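Local coordinates for protein probable mannosyltransferase KTR4 (Saccharomyces cerevisiae, PDB 5A07) that is a probable mannosyltransferase of the GT-A fold from yeast, whose lumenal part holds guanosine-5'-diphosphate and a manganese ion, at residues V228-P233 with F317-E322; P233-Y238 with Y379-Y384; T385-C390 with G399-G404. All coordinates share one frame; numbering follows the deposited sequence.

Contact 1: V228-P233 with F317-E322. With MN (manganese (II) ion), chain G; GDP (guanosine-5'-diphosphate), chain F.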
loop_
_atom_site.group_PDB
_atom_site.type_symbol
_atom_site.label_atom_id
_atom_site.label_comp_id
_atom_site.label_asym_id
_atom_site.label_seq_id
_atom_site.Cartn_x
_atom_site.Cartn_y
_atom_site.Cartn_z
ATOM N N VAL B 228 1.561 12.006 0.625
ATOM C CA VAL B 228 2.814 11.423 1.073
ATOM C C VAL B 228 3.195 10.395 0.029
ATOM O O VAL B 228 2.321 9.730 -0.568
ATOM C CB VAL B 228 2.808 10.766 2.477
ATOM C CG1 VAL B 228 2.446 11.763 3.623
ATOM C CG2 VAL B 228 1.911 9.616 2.511
ATOM N N TRP B 229 4.497 10.284 -0.203
ATOM C CA TRP B 229 5.091 9.160 -0.855
ATOM C C TRP B 229 5.818 8.426 0.273
ATOM O O TRP B 229 6.877 8.887 0.730
ATOM C CB TRP B 229 6.039 9.693 -1.937
ATOM C CG TRP B 229 6.724 8.665 -2.785
ATOM C CD1 TRP B 229 7.199 7.447 -2.384
ATOM C CD2 TRP B 229 7.067 8.808 -4.166
ATOM N NE1 TRP B 229 7.790 6.775 -3.474
ATOM C CE2 TRP B 229 7.715 7.595 -4.574
ATOM C CE3 TRP B 229 6.898 9.832 -5.098
ATOM C CZ2 TRP B 229 8.178 7.411 -5.874
ATOM C CZ3 TRP B 229 7.280 9.625 -6.394
ATOM C CH2 TRP B 229 7.920 8.403 -6.778
ATOM N N ARG B 230 5.343 7.258 0.655
ATOM C CA ARG B 230 6.019 6.393 1.601
ATOM C C ARG B 230 7.237 5.690 1.011
ATOM O O ARG B 230 7.115 4.979 0.013
ATOM C CB ARG B 230 5.064 5.363 2.158
ATOM C CG ARG B 230 5.676 4.375 3.149
ATOM C CD ARG B 230 4.516 3.641 3.745
ATOM N NE ARG B 230 4.914 2.464 4.450
ATOM C CZ ARG B 230 4.058 1.667 5.045
ATOM N NH1 ARG B 230 2.763 1.944 5.070
ATOM N NH2 ARG B 230 4.492 0.597 5.652
ATOM N N LEU B 231 8.378 5.837 1.702
ATOM C CA LEU B 231 9.650 5.243 1.347
ATOM C C LEU B 231 10.162 4.390 2.508
ATOM O O LEU B 231 10.120 4.811 3.672
ATOM C CB LEU B 231 10.654 6.351 1.091
ATOM C CG LEU B 231 11.977 5.879 0.548
ATOM C CD1 LEU B 231 11.852 5.304 -0.861
ATOM C CD2 LEU B 231 12.905 7.080 0.533
ATOM N N GLU B 232 10.585 3.161 2.216
ATOM C CA GLU B 232 11.141 2.274 3.235
ATOM C C GLU B 232 12.618 1.994 2.932
ATOM O O GLU B 232 13.086 2.221 1.814
ATOM C CB GLU B 232 10.425 0.927 3.269
ATOM C CG GLU B 232 9.009 1.041 3.780
ATOM C CD GLU B 232 8.445 -0.212 4.423
ATOM O OE1 GLU B 232 9.046 -1.315 4.333
ATOM O OE2 GLU B 232 7.270 -0.116 4.828
ATOM N N PRO B 233 13.344 1.575 3.950
ATOM C CA PRO B 233 14.747 1.255 3.711
ATOM C C PRO B 233 14.933 0.101 2.726
ATOM O O PRO B 233 14.096 -0.797 2.658
ATOM C CB PRO B 233 15.257 0.823 5.097
ATOM C CG PRO B 233 14.331 1.457 6.036
ATOM C CD PRO B 233 12.997 1.410 5.349
ATOM N N PHE B 317 -2.949 -3.846 -1.269
ATOM C CA PHE B 317 -1.868 -3.051 -1.869
ATOM C C PHE B 317 -0.672 -3.242 -0.946
ATOM O O PHE B 317 -0.817 -3.190 0.265
ATOM C CB PHE B 317 -2.237 -1.588 -1.952
ATOM C CG PHE B 317 -3.579 -1.370 -2.594
ATOM C CD1 PHE B 317 -3.749 -1.689 -3.935
ATOM C CD2 PHE B 317 -4.650 -0.871 -1.873
ATOM C CE1 PHE B 317 -5.009 -1.595 -4.538
ATOM C CE2 PHE B 317 -5.873 -0.736 -2.466
ATOM C CZ PHE B 317 -6.048 -1.095 -3.791
ATOM N N TRP B 318 0.508 -3.398 -1.536
ATOM C CA TRP B 318 1.700 -3.655 -0.728
ATOM C C TRP B 318 2.351 -2.366 -0.324
ATOM O O TRP B 318 3.191 -1.790 -1.060
ATOM C CB TRP B 318 2.659 -4.515 -1.516
ATOM C CG TRP B 318 3.599 -5.328 -0.602
ATOM C CD1 TRP B 318 3.324 -5.823 0.624
ATOM C CD2 TRP B 318 4.910 -5.731 -0.928
ATOM N NE1 TRP B 318 4.432 -6.557 1.096
ATOM C CE2 TRP B 318 5.405 -6.500 0.148
ATOM C CE3 TRP B 318 5.746 -5.481 -2.004
ATOM C CZ2 TRP B 318 6.686 -6.995 0.157
ATOM C CZ3 TRP B 318 7.011 -6.049 -2.003
ATOM C CH2 TRP B 318 7.444 -6.802 -0.944
ATOM N N THR B 319 1.976 -1.928 0.847
ATOM C CA THR B 319 2.153 -0.535 1.269
ATOM C C THR B 319 3.594 -0.069 1.548
ATOM O O THR B 319 3.794 1.092 1.841
ATOM C CB THR B 319 1.330 -0.241 2.555
ATOM O OG1 THR B 319 1.702 -1.189 3.550
ATOM C CG2 THR B 319 -0.197 -0.343 2.219
ATOM N N ASN B 320 4.617 -0.929 1.463
ATOM C CA ASN B 320 5.960 -0.385 1.605
ATOM C C ASN B 320 6.235 0.748 0.636
ATOM O O ASN B 320 7.071 1.597 0.883
ATOM C CB ASN B 320 7.035 -1.465 1.611
ATOM C CG ASN B 320 6.986 -2.403 0.411
ATOM O OD1 ASN B 320 7.193 -1.993 -0.710
ATOM N ND2 ASN B 320 6.796 -3.660 0.675
ATOM N N PHE B 321 5.597 0.700 -0.524
ATOM C CA PHE B 321 5.459 1.858 -1.432
ATOM C C PHE B 321 4.003 2.269 -1.426
ATOM O O PHE B 321 3.137 1.421 -1.553
ATOM C CB PHE B 321 5.807 1.439 -2.868
ATOM C CG PHE B 321 5.410 2.474 -3.935
ATOM C CD1 PHE B 321 4.103 2.552 -4.396
ATOM C CD2 PHE B 321 6.295 3.369 -4.395
ATOM C CE1 PHE B 321 3.729 3.485 -5.364
ATOM C CE2 PHE B 321 5.947 4.307 -5.321
ATOM C CZ PHE B 321 4.667 4.384 -5.811
ATOM N N GLU B 322 3.702 3.535 -1.206
ATOM C CA GLU B 322 2.332 3.999 -1.462
ATOM C C GLU B 322 2.392 5.523 -1.696
ATOM O O GLU B 322 3.249 6.216 -1.105
ATOM C CB GLU B 322 1.358 3.575 -0.376
ATOM C CG GLU B 322 1.735 4.030 1.019
ATOM C CD GLU B 322 0.796 3.580 2.124
ATOM O OE1 GLU B 322 -0.363 3.098 1.915
ATOM O OE2 GLU B 322 1.219 3.759 3.272
HETATM MN MN MN G . 10.296 -3.054 4.712
HETATM P PB GDP F . 8.309 -5.114 6.551
HETATM O O1B GDP F . 9.188 -6.300 6.679
HETATM O O2B GDP F . 6.928 -5.246 6.845
HETATM O O3B GDP F . 8.629 -4.313 5.346
HETATM O O3A GDP F . 8.744 -4.295 7.882
HETATM P PA GDP F . 9.853 -3.189 8.135
HETATM O O1A GDP F . 10.760 -3.513 9.241
HETATM O O2A GDP F . 10.530 -2.659 6.939
HETATM O "O5'" GDP F . 8.944 -2.034 8.712
HETATM C "C5'" GDP F . 8.111 -1.108 8.004
HETATM C "C4'" GDP F . 8.596 0.329 8.097
HETATM O "O4'" GDP F . 8.506 0.724 9.471
HETATM C "C3'" GDP F . 10.034 0.548 7.656
HETATM O "O3'" GDP F . 10.156 1.893 7.132
HETATM C "C2'" GDP F . 10.815 0.374 8.969
HETATM O "O2'" GDP F . 12.022 1.123 8.976
HETATM C "C1'" GDP F . 9.850 0.971 9.931
HETATM N N9 GDP F . 9.903 0.380 11.290
HETATM C C8 GDP F . 9.634 -0.893 11.680
HETATM N N7 GDP F . 9.748 -0.982 13.067
HETATM C C5 GDP F . 10.071 0.268 13.519
HETATM C C6 GDP F . 10.316 0.849 14.853
HETATM O O6 GDP F . 10.205 0.022 15.815
HETATM N N1 GDP F . 10.640 2.148 14.920
HETATM C C2 GDP F . 10.774 2.942 13.792
HETATM N N2 GDP F . 11.107 4.221 13.931
HETATM N N3 GDP F . 10.561 2.449 12.533
HETATM C C4 GDP F . 10.163 1.174 12.370
HETATM O O HOH W 1 9.349 2.171 -0.335
HETATM O O HOH W 2 12.373 -1.918 4.365
HETATM O O HOH W 3 11.729 -4.909 5.070
#
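Glu-232 and Asn-320 meet beside the manganese ion, the carboxylate carbon CD of Glu-232 lying 3.4 Å from CB of Asn-320 with the two side chains crossing at about a right angle. Glu-232 divides its oxygens between two tasks. Glu-232 OE1 binds the manganese at 2.2 Å, in a shell completed by two phosphate oxygens of guanosine-5'-diphosphate, two waters and His-381. Glu-232 OE2 takes a salt bridge from Arg-230 NH2 at 3.0 Å, the donor arriving nearly along the C-O axis. A water bridges the backbones here, bound to Glu-232 N and to Asn-320 O, while the side-chain oxygen OD1 of Asn-320 is hydrogen-bonded to Tyr-379 OH.

The second shell centres on Arg-230. Its CG is anti to the backbone N (chi1 179°) and the chain stays extended to NE, which carries the guanidinium past Thr-319 to both glutamates. Arg-230 NH1 reaches Glu-322 OE2 at 3.0 Å; the oxygen lies near the guanidinium plane, whereas the donor comes from above the carboxylate plane, 50° out of it. Thr-319 O sits over one guanidinium face without a hydrogen bond. Asp-354 also pairs with Arg-230 NH1, Arg-358 with Glu-322 OE2, and Tyr-256 OH with Glu-322 OE1.

Farther out, Arg-230 N donates to Glu-322 O at 2.9 Å, and Trp-229 NE1 lies 3.6 Å from Phe-321 CE2, the rings oblique. Glu-232 binds the metal, consistent with the acidic metal ligands of GT-A folds, and Arg-230, held in a buried salt-bridge network, probably limits rotation of its carboxylate.

Contact 2: P233-Y238 with Y379-Y384. With MN (manganese (II) ion), chain G; GDP (guanosine-5'-diphosphate), chain F.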
loop_
_atom_site.group_PDB
_atom_site.type_symbol
_atom_site.label_atom_id
_atom_site.label_comp_id
_atom_site.label_asym_id
_atom_site.label_seq_id
_atom_site.Cartn_x
_atom_site.Cartn_y
_atom_site.Cartn_z
ATOM N N PRO B 233 13.344 1.575 3.950
ATOM C CA PRO B 233 14.747 1.255 3.711
ATOM C C PRO B 233 14.933 0.101 2.726
ATOM O O PRO B 233 14.096 -0.797 2.658
ATOM C CB PRO B 233 15.257 0.823 5.097
ATOM C CG PRO B 233 14.331 1.457 6.036
ATOM C CD PRO B 233 12.997 1.410 5.349
ATOM N N ASN B 234 16.062 0.119 2.025
ATOM C CA ASN B 234 16.470 -1.045 1.228
ATOM C C ASN B 234 15.545 -1.381 0.015
ATOM O O ASN B 234 15.345 -2.526 -0.297
ATOM C CB ASN B 234 16.586 -2.281 2.122
ATOM C CG ASN B 234 17.508 -3.319 1.525
ATOM O OD1 ASN B 234 18.352 -3.007 0.683
ATOM N ND2 ASN B 234 17.315 -4.574 1.909
ATOM N N VAL B 235 15.024 -0.361 -0.647
ATOM C CA VAL B 235 14.221 -0.582 -1.836
ATOM C C VAL B 235 14.951 -0.032 -2.999
ATOM O O VAL B 235 15.945 0.721 -2.862
ATOM C CB VAL B 235 12.808 0.044 -1.706
ATOM C CG1 VAL B 235 12.150 -0.479 -0.489
ATOM C CG2 VAL B 235 12.860 1.573 -1.649
ATOM N N ASN B 236 14.452 -0.374 -4.169
ATOM C CA ASN B 236 15.072 -0.008 -5.430
ATOM C C ASN B 236 14.081 0.595 -6.373
ATOM O O ASN B 236 12.922 0.170 -6.390
ATOM C CB ASN B 236 15.675 -1.269 -6.105
ATOM C CG ASN B 236 16.740 -1.928 -5.226
ATOM O OD1 ASN B 236 17.856 -1.431 -5.120
ATOM N ND2 ASN B 236 16.343 -2.926 -4.491
ATOM N N PHE B 237 14.527 1.597 -7.115
ATOM C CA PHE B 237 13.773 2.164 -8.197
ATOM C C PHE B 237 14.542 1.956 -9.459
ATOM O O PHE B 237 15.775 2.196 -9.519
ATOM C CB PHE B 237 13.533 3.637 -7.991
ATOM C CG PHE B 237 12.627 3.947 -6.810
ATOM C CD1 PHE B 237 11.248 3.890 -6.927
ATOM C CD2 PHE B 237 13.163 4.177 -5.572
ATOM C CE1 PHE B 237 10.431 4.077 -5.823
ATOM C CE2 PHE B 237 12.367 4.385 -4.491
ATOM C CZ PHE B 237 10.997 4.289 -4.602
ATOM N N TYR B 238 13.853 1.636 -10.534
ATOM C CA TYR B 238 14.548 1.257 -11.789
ATOM C C TYR B 238 14.298 2.152 -12.961
ATOM O O TYR B 238 15.089 2.050 -13.924
ATOM C CB TYR B 238 14.183 -0.183 -12.229
ATOM C CG TYR B 238 14.510 -1.218 -11.199
ATOM C CD1 TYR B 238 15.868 -1.516 -10.859
ATOM C CD2 TYR B 238 13.532 -1.921 -10.544
ATOM C CE1 TYR B 238 16.190 -2.438 -9.839
ATOM C CE2 TYR B 238 13.862 -2.854 -9.564
ATOM C CZ TYR B 238 15.202 -3.113 -9.247
ATOM O OH TYR B 238 15.452 -4.009 -8.263
ATOM N N TYR B 379 10.096 -0.900 -9.427
ATOM C CA TYR B 379 10.289 -0.862 -7.978
ATOM C C TYR B 379 10.502 -2.229 -7.395
ATOM O O TYR B 379 9.861 -3.252 -7.832
ATOM C CB TYR B 379 9.022 -0.341 -7.291
ATOM C CG TYR B 379 9.076 -0.406 -5.783
ATOM C CD1 TYR B 379 9.635 0.636 -5.084
ATOM C CD2 TYR B 379 8.385 -1.378 -5.078
ATOM C CE1 TYR B 379 9.614 0.652 -3.678
ATOM C CE2 TYR B 379 8.353 -1.419 -3.701
ATOM C CZ TYR B 379 9.021 -0.382 -2.988
ATOM O OH TYR B 379 8.968 -0.317 -1.619
ATOM N N HIS B 380 11.404 -2.326 -6.423
ATOM C CA HIS B 380 11.605 -3.609 -5.690
ATOM C C HIS B 380 11.723 -3.405 -4.225
ATOM O O HIS B 380 12.436 -2.498 -3.790
ATOM C CB HIS B 380 12.836 -4.297 -6.242
ATOM C CG HIS B 380 13.405 -5.371 -5.376
ATOM N ND1 HIS B 380 14.528 -5.181 -4.600
ATOM C CD2 HIS B 380 13.040 -6.655 -5.190
ATOM C CE1 HIS B 380 14.854 -6.324 -3.997
ATOM N NE2 HIS B 380 13.954 -7.232 -4.336
ATOM N N HIS B 381 11.065 -4.290 -3.473
ATOM C CA HIS B 381 11.280 -4.477 -2.058
ATOM C C HIS B 381 11.256 -5.973 -1.927
ATOM O O HIS B 381 10.316 -6.665 -2.397
ATOM C CB HIS B 381 10.133 -3.859 -1.256
ATOM C CG HIS B 381 10.191 -4.055 0.244
ATOM N ND1 HIS B 381 10.142 -5.275 0.862
ATOM C CD2 HIS B 381 10.296 -3.147 1.247
ATOM C CE1 HIS B 381 10.152 -5.114 2.177
ATOM N NE2 HIS B 381 10.253 -3.829 2.420
ATOM N N THR B 382 12.239 -6.529 -1.274
ATOM C CA THR B 382 12.290 -8.006 -1.213
ATOM C C THR B 382 10.957 -8.639 -0.746
ATOM O O THR B 382 10.378 -8.142 0.169
ATOM C CB THR B 382 13.465 -8.544 -0.264
ATOM O OG1 THR B 382 13.413 -9.982 -0.317
ATOM C CG2 THR B 382 13.300 -8.151 1.195
ATOM N N PRO B 383 10.469 -9.697 -1.390
ATOM C CA PRO B 383 11.005 -10.448 -2.531
ATOM C C PRO B 383 10.345 -10.141 -3.891
ATOM O O PRO B 383 10.487 -10.937 -4.828
ATOM C CB PRO B 383 10.608 -11.871 -2.185
ATOM C CG PRO B 383 9.284 -11.742 -1.516
ATOM C CD PRO B 383 9.330 -10.421 -0.775
ATOM N N TYR B 384 9.711 -8.988 -4.051
ATOM C CA TYR B 384 8.879 -8.761 -5.250
ATOM C C TYR B 384 9.285 -7.527 -5.989
ATOM O O TYR B 384 9.744 -6.519 -5.402
ATOM C CB TYR B 384 7.414 -8.680 -4.826
ATOM C CG TYR B 384 6.847 -9.913 -4.121
ATOM C CD1 TYR B 384 6.786 -11.124 -4.747
ATOM C CD2 TYR B 384 6.390 -9.843 -2.826
ATOM C CE1 TYR B 384 6.343 -12.231 -4.085
ATOM C CE2 TYR B 384 5.866 -10.928 -2.153
ATOM C CZ TYR B 384 5.833 -12.114 -2.805
ATOM O OH TYR B 384 5.383 -13.210 -2.197
HETATM MN MN MN G . 10.296 -3.054 4.712
HETATM P PB GDP F . 8.309 -5.114 6.551
HETATM O O1B GDP F . 9.188 -6.300 6.679
HETATM O O2B GDP F . 6.928 -5.246 6.845
HETATM O O3B GDP F . 8.629 -4.313 5.346
HETATM O O3A GDP F . 8.744 -4.295 7.882
HETATM P PA GDP F . 9.853 -3.189 8.135
HETATM O O1A GDP F . 10.760 -3.513 9.241
HETATM O O2A GDP F . 10.530 -2.659 6.939
HETATM O "O5'" GDP F . 8.944 -2.034 8.712
HETATM C "C5'" GDP F . 8.111 -1.108 8.004
HETATM C "C4'" GDP F . 8.596 0.329 8.097
HETATM O "O4'" GDP F . 8.506 0.724 9.471
HETATM C "C3'" GDP F . 10.034 0.548 7.656
HETATM O "O3'" GDP F . 10.156 1.893 7.132
HETATM C "C2'" GDP F . 10.815 0.374 8.969
HETATM O "O2'" GDP F . 12.022 1.123 8.976
HETATM C "C1'" GDP F . 9.850 0.971 9.931
HETATM N N9 GDP F . 9.903 0.380 11.290
HETATM C C8 GDP F . 9.634 -0.893 11.680
HETATM N N7 GDP F . 9.748 -0.982 13.067
HETATM C C5 GDP F . 10.071 0.268 13.519
HETATM C C6 GDP F . 10.316 0.849 14.853
HETATM O O6 GDP F . 10.205 0.022 15.815
HETATM N N1 GDP F . 10.640 2.148 14.920
HETATM C C2 GDP F . 10.774 2.942 13.792
HETATM N N2 GDP F . 11.107 4.221 13.931
HETATM N N3 GDP F . 10.561 2.449 12.533
HETATM C C4 GDP F . 10.163 1.174 12.370
HETATM O O HOH W 2 12.373 -1.918 4.365
HETATM O O HOH W 4 14.236 -4.889 0.167
HETATM O O HOH W 3 11.729 -4.909 5.070
#
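Asn-236 O is approached by two groups of the facing strand: His-380 N donates to it at 2.9 Å with an N-H...O angle of 159°, and Tyr-379 CA adds a CA-H...O contact at 3.2 Å. The return bond, Asn-236 N to His-380 O at 3.0 Å, makes these residues a hydrogen-bonded antiparallel pair, with Phe-237 and Tyr-379 the next, non-hydrogen-bonded one. The pairing forms one edge of a small three-stranded antiparallel sheet, 236-237, 379-381 and 384-386.

On the face carrying Asn-236 and His-380, the two side chains run side by side in the same direction, amide and imidazole planes 26° apart. Asn-236 ND2 gives a hydrogen bond to His-380 ND1 at 2.9 Å, meeting that nitrogen in the ring plane. The hydroxyl edge of Tyr-238 abuts His-380 CB. On the other face, the rings of Phe-237 and Tyr-379 cross obliquely, CE1 of Phe-237 lying at the rim of the tyrosine.

Val-235 packs against Tyr-379 and the metal ligand His-381. Its CG1 touches both Tyr-379 OH, at 3.4 Å, and His-381 CD2, at 3.7 Å; that hydroxyl is itself bonded to Asn-320 OD1. A water bridges the backbones from Asn-234 O to Thr-382 N. His-381 extends from the strand with CG anti to the backbone N (chi1 177°), sending its ring to the manganese. The ring is gripped at both nitrogens, which probably limits its swing: NE2 of His-381 binds manganese at 2.4 Å, and ND1 of His-381 donates to Thr-382 O at 3.0 Å.

Contact 3: T385-C390 with G399-G404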
loop_
_atom_site.group_PDB
_atom_site.type_symbol
_atom_site.label_atom_id
_atom_site.label_comp_id
_atom_site.label_asym_id
_atom_site.label_seq_id
_atom_site.Cartn_x
_atom_site.Cartn_y
_atom_site.Cartn_z
ATOM N N THR B 385 9.047 -7.569 -7.295
ATOM C CA THR B 385 9.444 -6.494 -8.181
ATOM C C THR B 385 8.343 -6.184 -9.188
ATOM O O THR B 385 7.762 -7.103 -9.770
ATOM C CB THR B 385 10.694 -6.889 -8.984
ATOM O OG1 THR B 385 11.786 -7.123 -8.080
ATOM C CG2 THR B 385 11.135 -5.817 -9.868
ATOM N N ASN B 386 8.060 -4.881 -9.382
ATOM C CA ASN B 386 7.312 -4.395 -10.518
ATOM C C ASN B 386 8.343 -3.874 -11.527
ATOM O O ASN B 386 8.985 -2.846 -11.270
ATOM C CB ASN B 386 6.385 -3.244 -10.093
ATOM C CG ASN B 386 5.638 -2.660 -11.265
ATOM O OD1 ASN B 386 4.918 -3.391 -12.004
ATOM N ND2 ASN B 386 5.765 -1.348 -11.444
ATOM N N CYS B 387 8.482 -4.550 -12.662
ATOM C CA CYS B 387 9.506 -4.217 -13.652
ATOM C C CYS B 387 8.859 -4.102 -15.037
ATOM O O CYS B 387 8.601 -5.140 -15.665
ATOM C CB CYS B 387 10.594 -5.283 -13.670
ATOM S SG CYS B 387 11.969 -4.748 -14.757
ATOM N N PRO B 388 8.516 -2.869 -15.481
ATOM C CA PRO B 388 7.758 -2.757 -16.726
ATOM C C PRO B 388 8.653 -2.891 -17.961
ATOM O O PRO B 388 9.903 -2.950 -17.821
ATOM C CB PRO B 388 7.189 -1.331 -16.659
ATOM C CG PRO B 388 8.217 -0.573 -15.837
ATOM C CD PRO B 388 8.700 -1.541 -14.823
ATOM N N THR B 389 8.021 -2.840 -19.136
ATOM C CA THR B 389 8.694 -2.946 -20.389
ATOM C C THR B 389 8.673 -1.591 -21.105
ATOM O O THR B 389 7.636 -0.905 -21.114
ATOM C CB THR B 389 7.980 -3.998 -21.249
ATOM O OG1 THR B 389 8.131 -5.294 -20.669
ATOM C CG2 THR B 389 8.543 -4.009 -22.689
ATOM N N CYS B 390 9.837 -1.181 -21.630
ATOM C CA CYS B 390 10.001 0.053 -22.393
ATOM C C CYS B 390 9.971 -0.226 -23.911
ATOM O O CYS B 390 10.280 -1.349 -24.324
ATOM C CB CYS B 390 11.406 0.653 -22.125
ATOM S SG CYS B 390 11.568 1.075 -20.385
ATOM N N GLY B 399 17.735 -1.037 -16.590
ATOM C CA GLY B 399 18.168 -2.373 -16.890
ATOM C C GLY B 399 18.522 -3.250 -15.704
ATOM O O GLY B 399 18.940 -4.383 -15.903
ATOM N N ASN B 400 18.357 -2.781 -14.469
ATOM C CA ASN B 400 18.627 -3.625 -13.269
ATOM C C ASN B 400 17.486 -4.508 -12.818
ATOM O O ASN B 400 17.603 -5.222 -11.816
ATOM C CB ASN B 400 19.082 -2.747 -12.097
ATOM C CG ASN B 400 20.485 -2.137 -12.318
ATOM O OD1 ASN B 400 20.787 -1.085 -11.816
ATOM N ND2 ASN B 400 21.272 -2.771 -13.120
ATOM N N CYS B 401 16.384 -4.522 -13.560
ATOM C CA CYS B 401 15.358 -5.473 -13.283
ATOM C C CYS B 401 14.961 -6.172 -14.600
ATOM O O CYS B 401 15.094 -5.609 -15.645
ATOM C CB CYS B 401 14.133 -4.857 -12.572
ATOM S SG CYS B 401 13.185 -3.607 -13.491
ATOM N N VAL B 402 14.514 -7.407 -14.482
ATOM C CA VAL B 402 14.023 -8.222 -15.606
ATOM C C VAL B 402 12.479 -7.986 -15.818
ATOM O O VAL B 402 11.696 -8.257 -14.937
ATOM C CB VAL B 402 14.281 -9.678 -15.288
ATOM C CG1 VAL B 402 13.658 -10.593 -16.340
ATOM C CG2 VAL B 402 15.793 -9.871 -15.156
ATOM N N PRO B 403 12.093 -7.486 -16.981
ATOM C CA PRO B 403 10.698 -7.067 -17.216
ATOM C C PRO B 403 9.767 -8.195 -16.998
ATOM O O PRO B 403 10.054 -9.314 -17.430
ATOM C CB PRO B 403 10.710 -6.644 -18.673
ATOM C CG PRO B 403 12.081 -6.107 -18.873
ATOM C CD PRO B 403 13.006 -7.022 -18.068
ATOM N N GLY B 404 8.750 -7.953 -16.165
ATOM C CA GLY B 404 7.720 -8.890 -15.881
ATOM C C GLY B 404 8.048 -9.938 -14.863
ATOM O O GLY B 404 7.205 -10.743 -14.498
#
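Cys-387 CB starts the crossing by resting 3.4 Å from Val-402 O. From there Cys-387 SG, anti to the backbone N (chi1 -173°), reaches over to the loop 399-404 and closes a disulfide with Cys-401 SG at 2.1 Å. The C-S-S-C torsion of 80° is close to the unstrained right angle, in the right-handed sense. The same SG of Cys-387 brushes Pro-403 CD at 4.1 Å, while beyond the bridge Cys-401 CB meets Thr-385 CG2 at 4.1 Å.

A backbone bond lies beside the sulfur link. Gly-404 N donates to Cys-387 O at 2.9 Å, in the carbonyl plane and fairly straight (155°), and Pro-403 CA adds a CA-H...O contact to that oxygen at 3.2 Å. Gly-404 turns here at positive phi. Thr-389 OG1 lies against Pro-403 CB at 3.5 Å, although its hydrogen bond goes to Leu-80 O.

The residues between Cys-387 and Cys-401 thus form a closed covalent loop, and within it Cys-397 bonds to Cys-239. Since segment 399-404 has no regular helix or strand, the covalent links probably do much of the work of holding this region, as suits a lumenal protein.

Overall arrangement
Contacts 1 and 2 touch, their centres 10 Å apart, and share Pro-233. Along the chain their segments alternate; strand 227-230 of the large mixed sheet is followed, after a loop, by strand 236-237 of the small antiparallel one, while 317-322 and 379-384 return from far downstream. The loop after strand 227-230 and strand 379-381 each bring one ligand to the manganese. Contact 3 follows in sequence. Its centre lies 12 Å from that of contact 2 and 19 Å from that of contact 1, which it does not touch. Neighbouring strands 379-381 and 384-386 join contacts 2 and 3. Order runs from the nucleotide and metal site, with its buried protein contacts, outward to a disulfide-braced periphery.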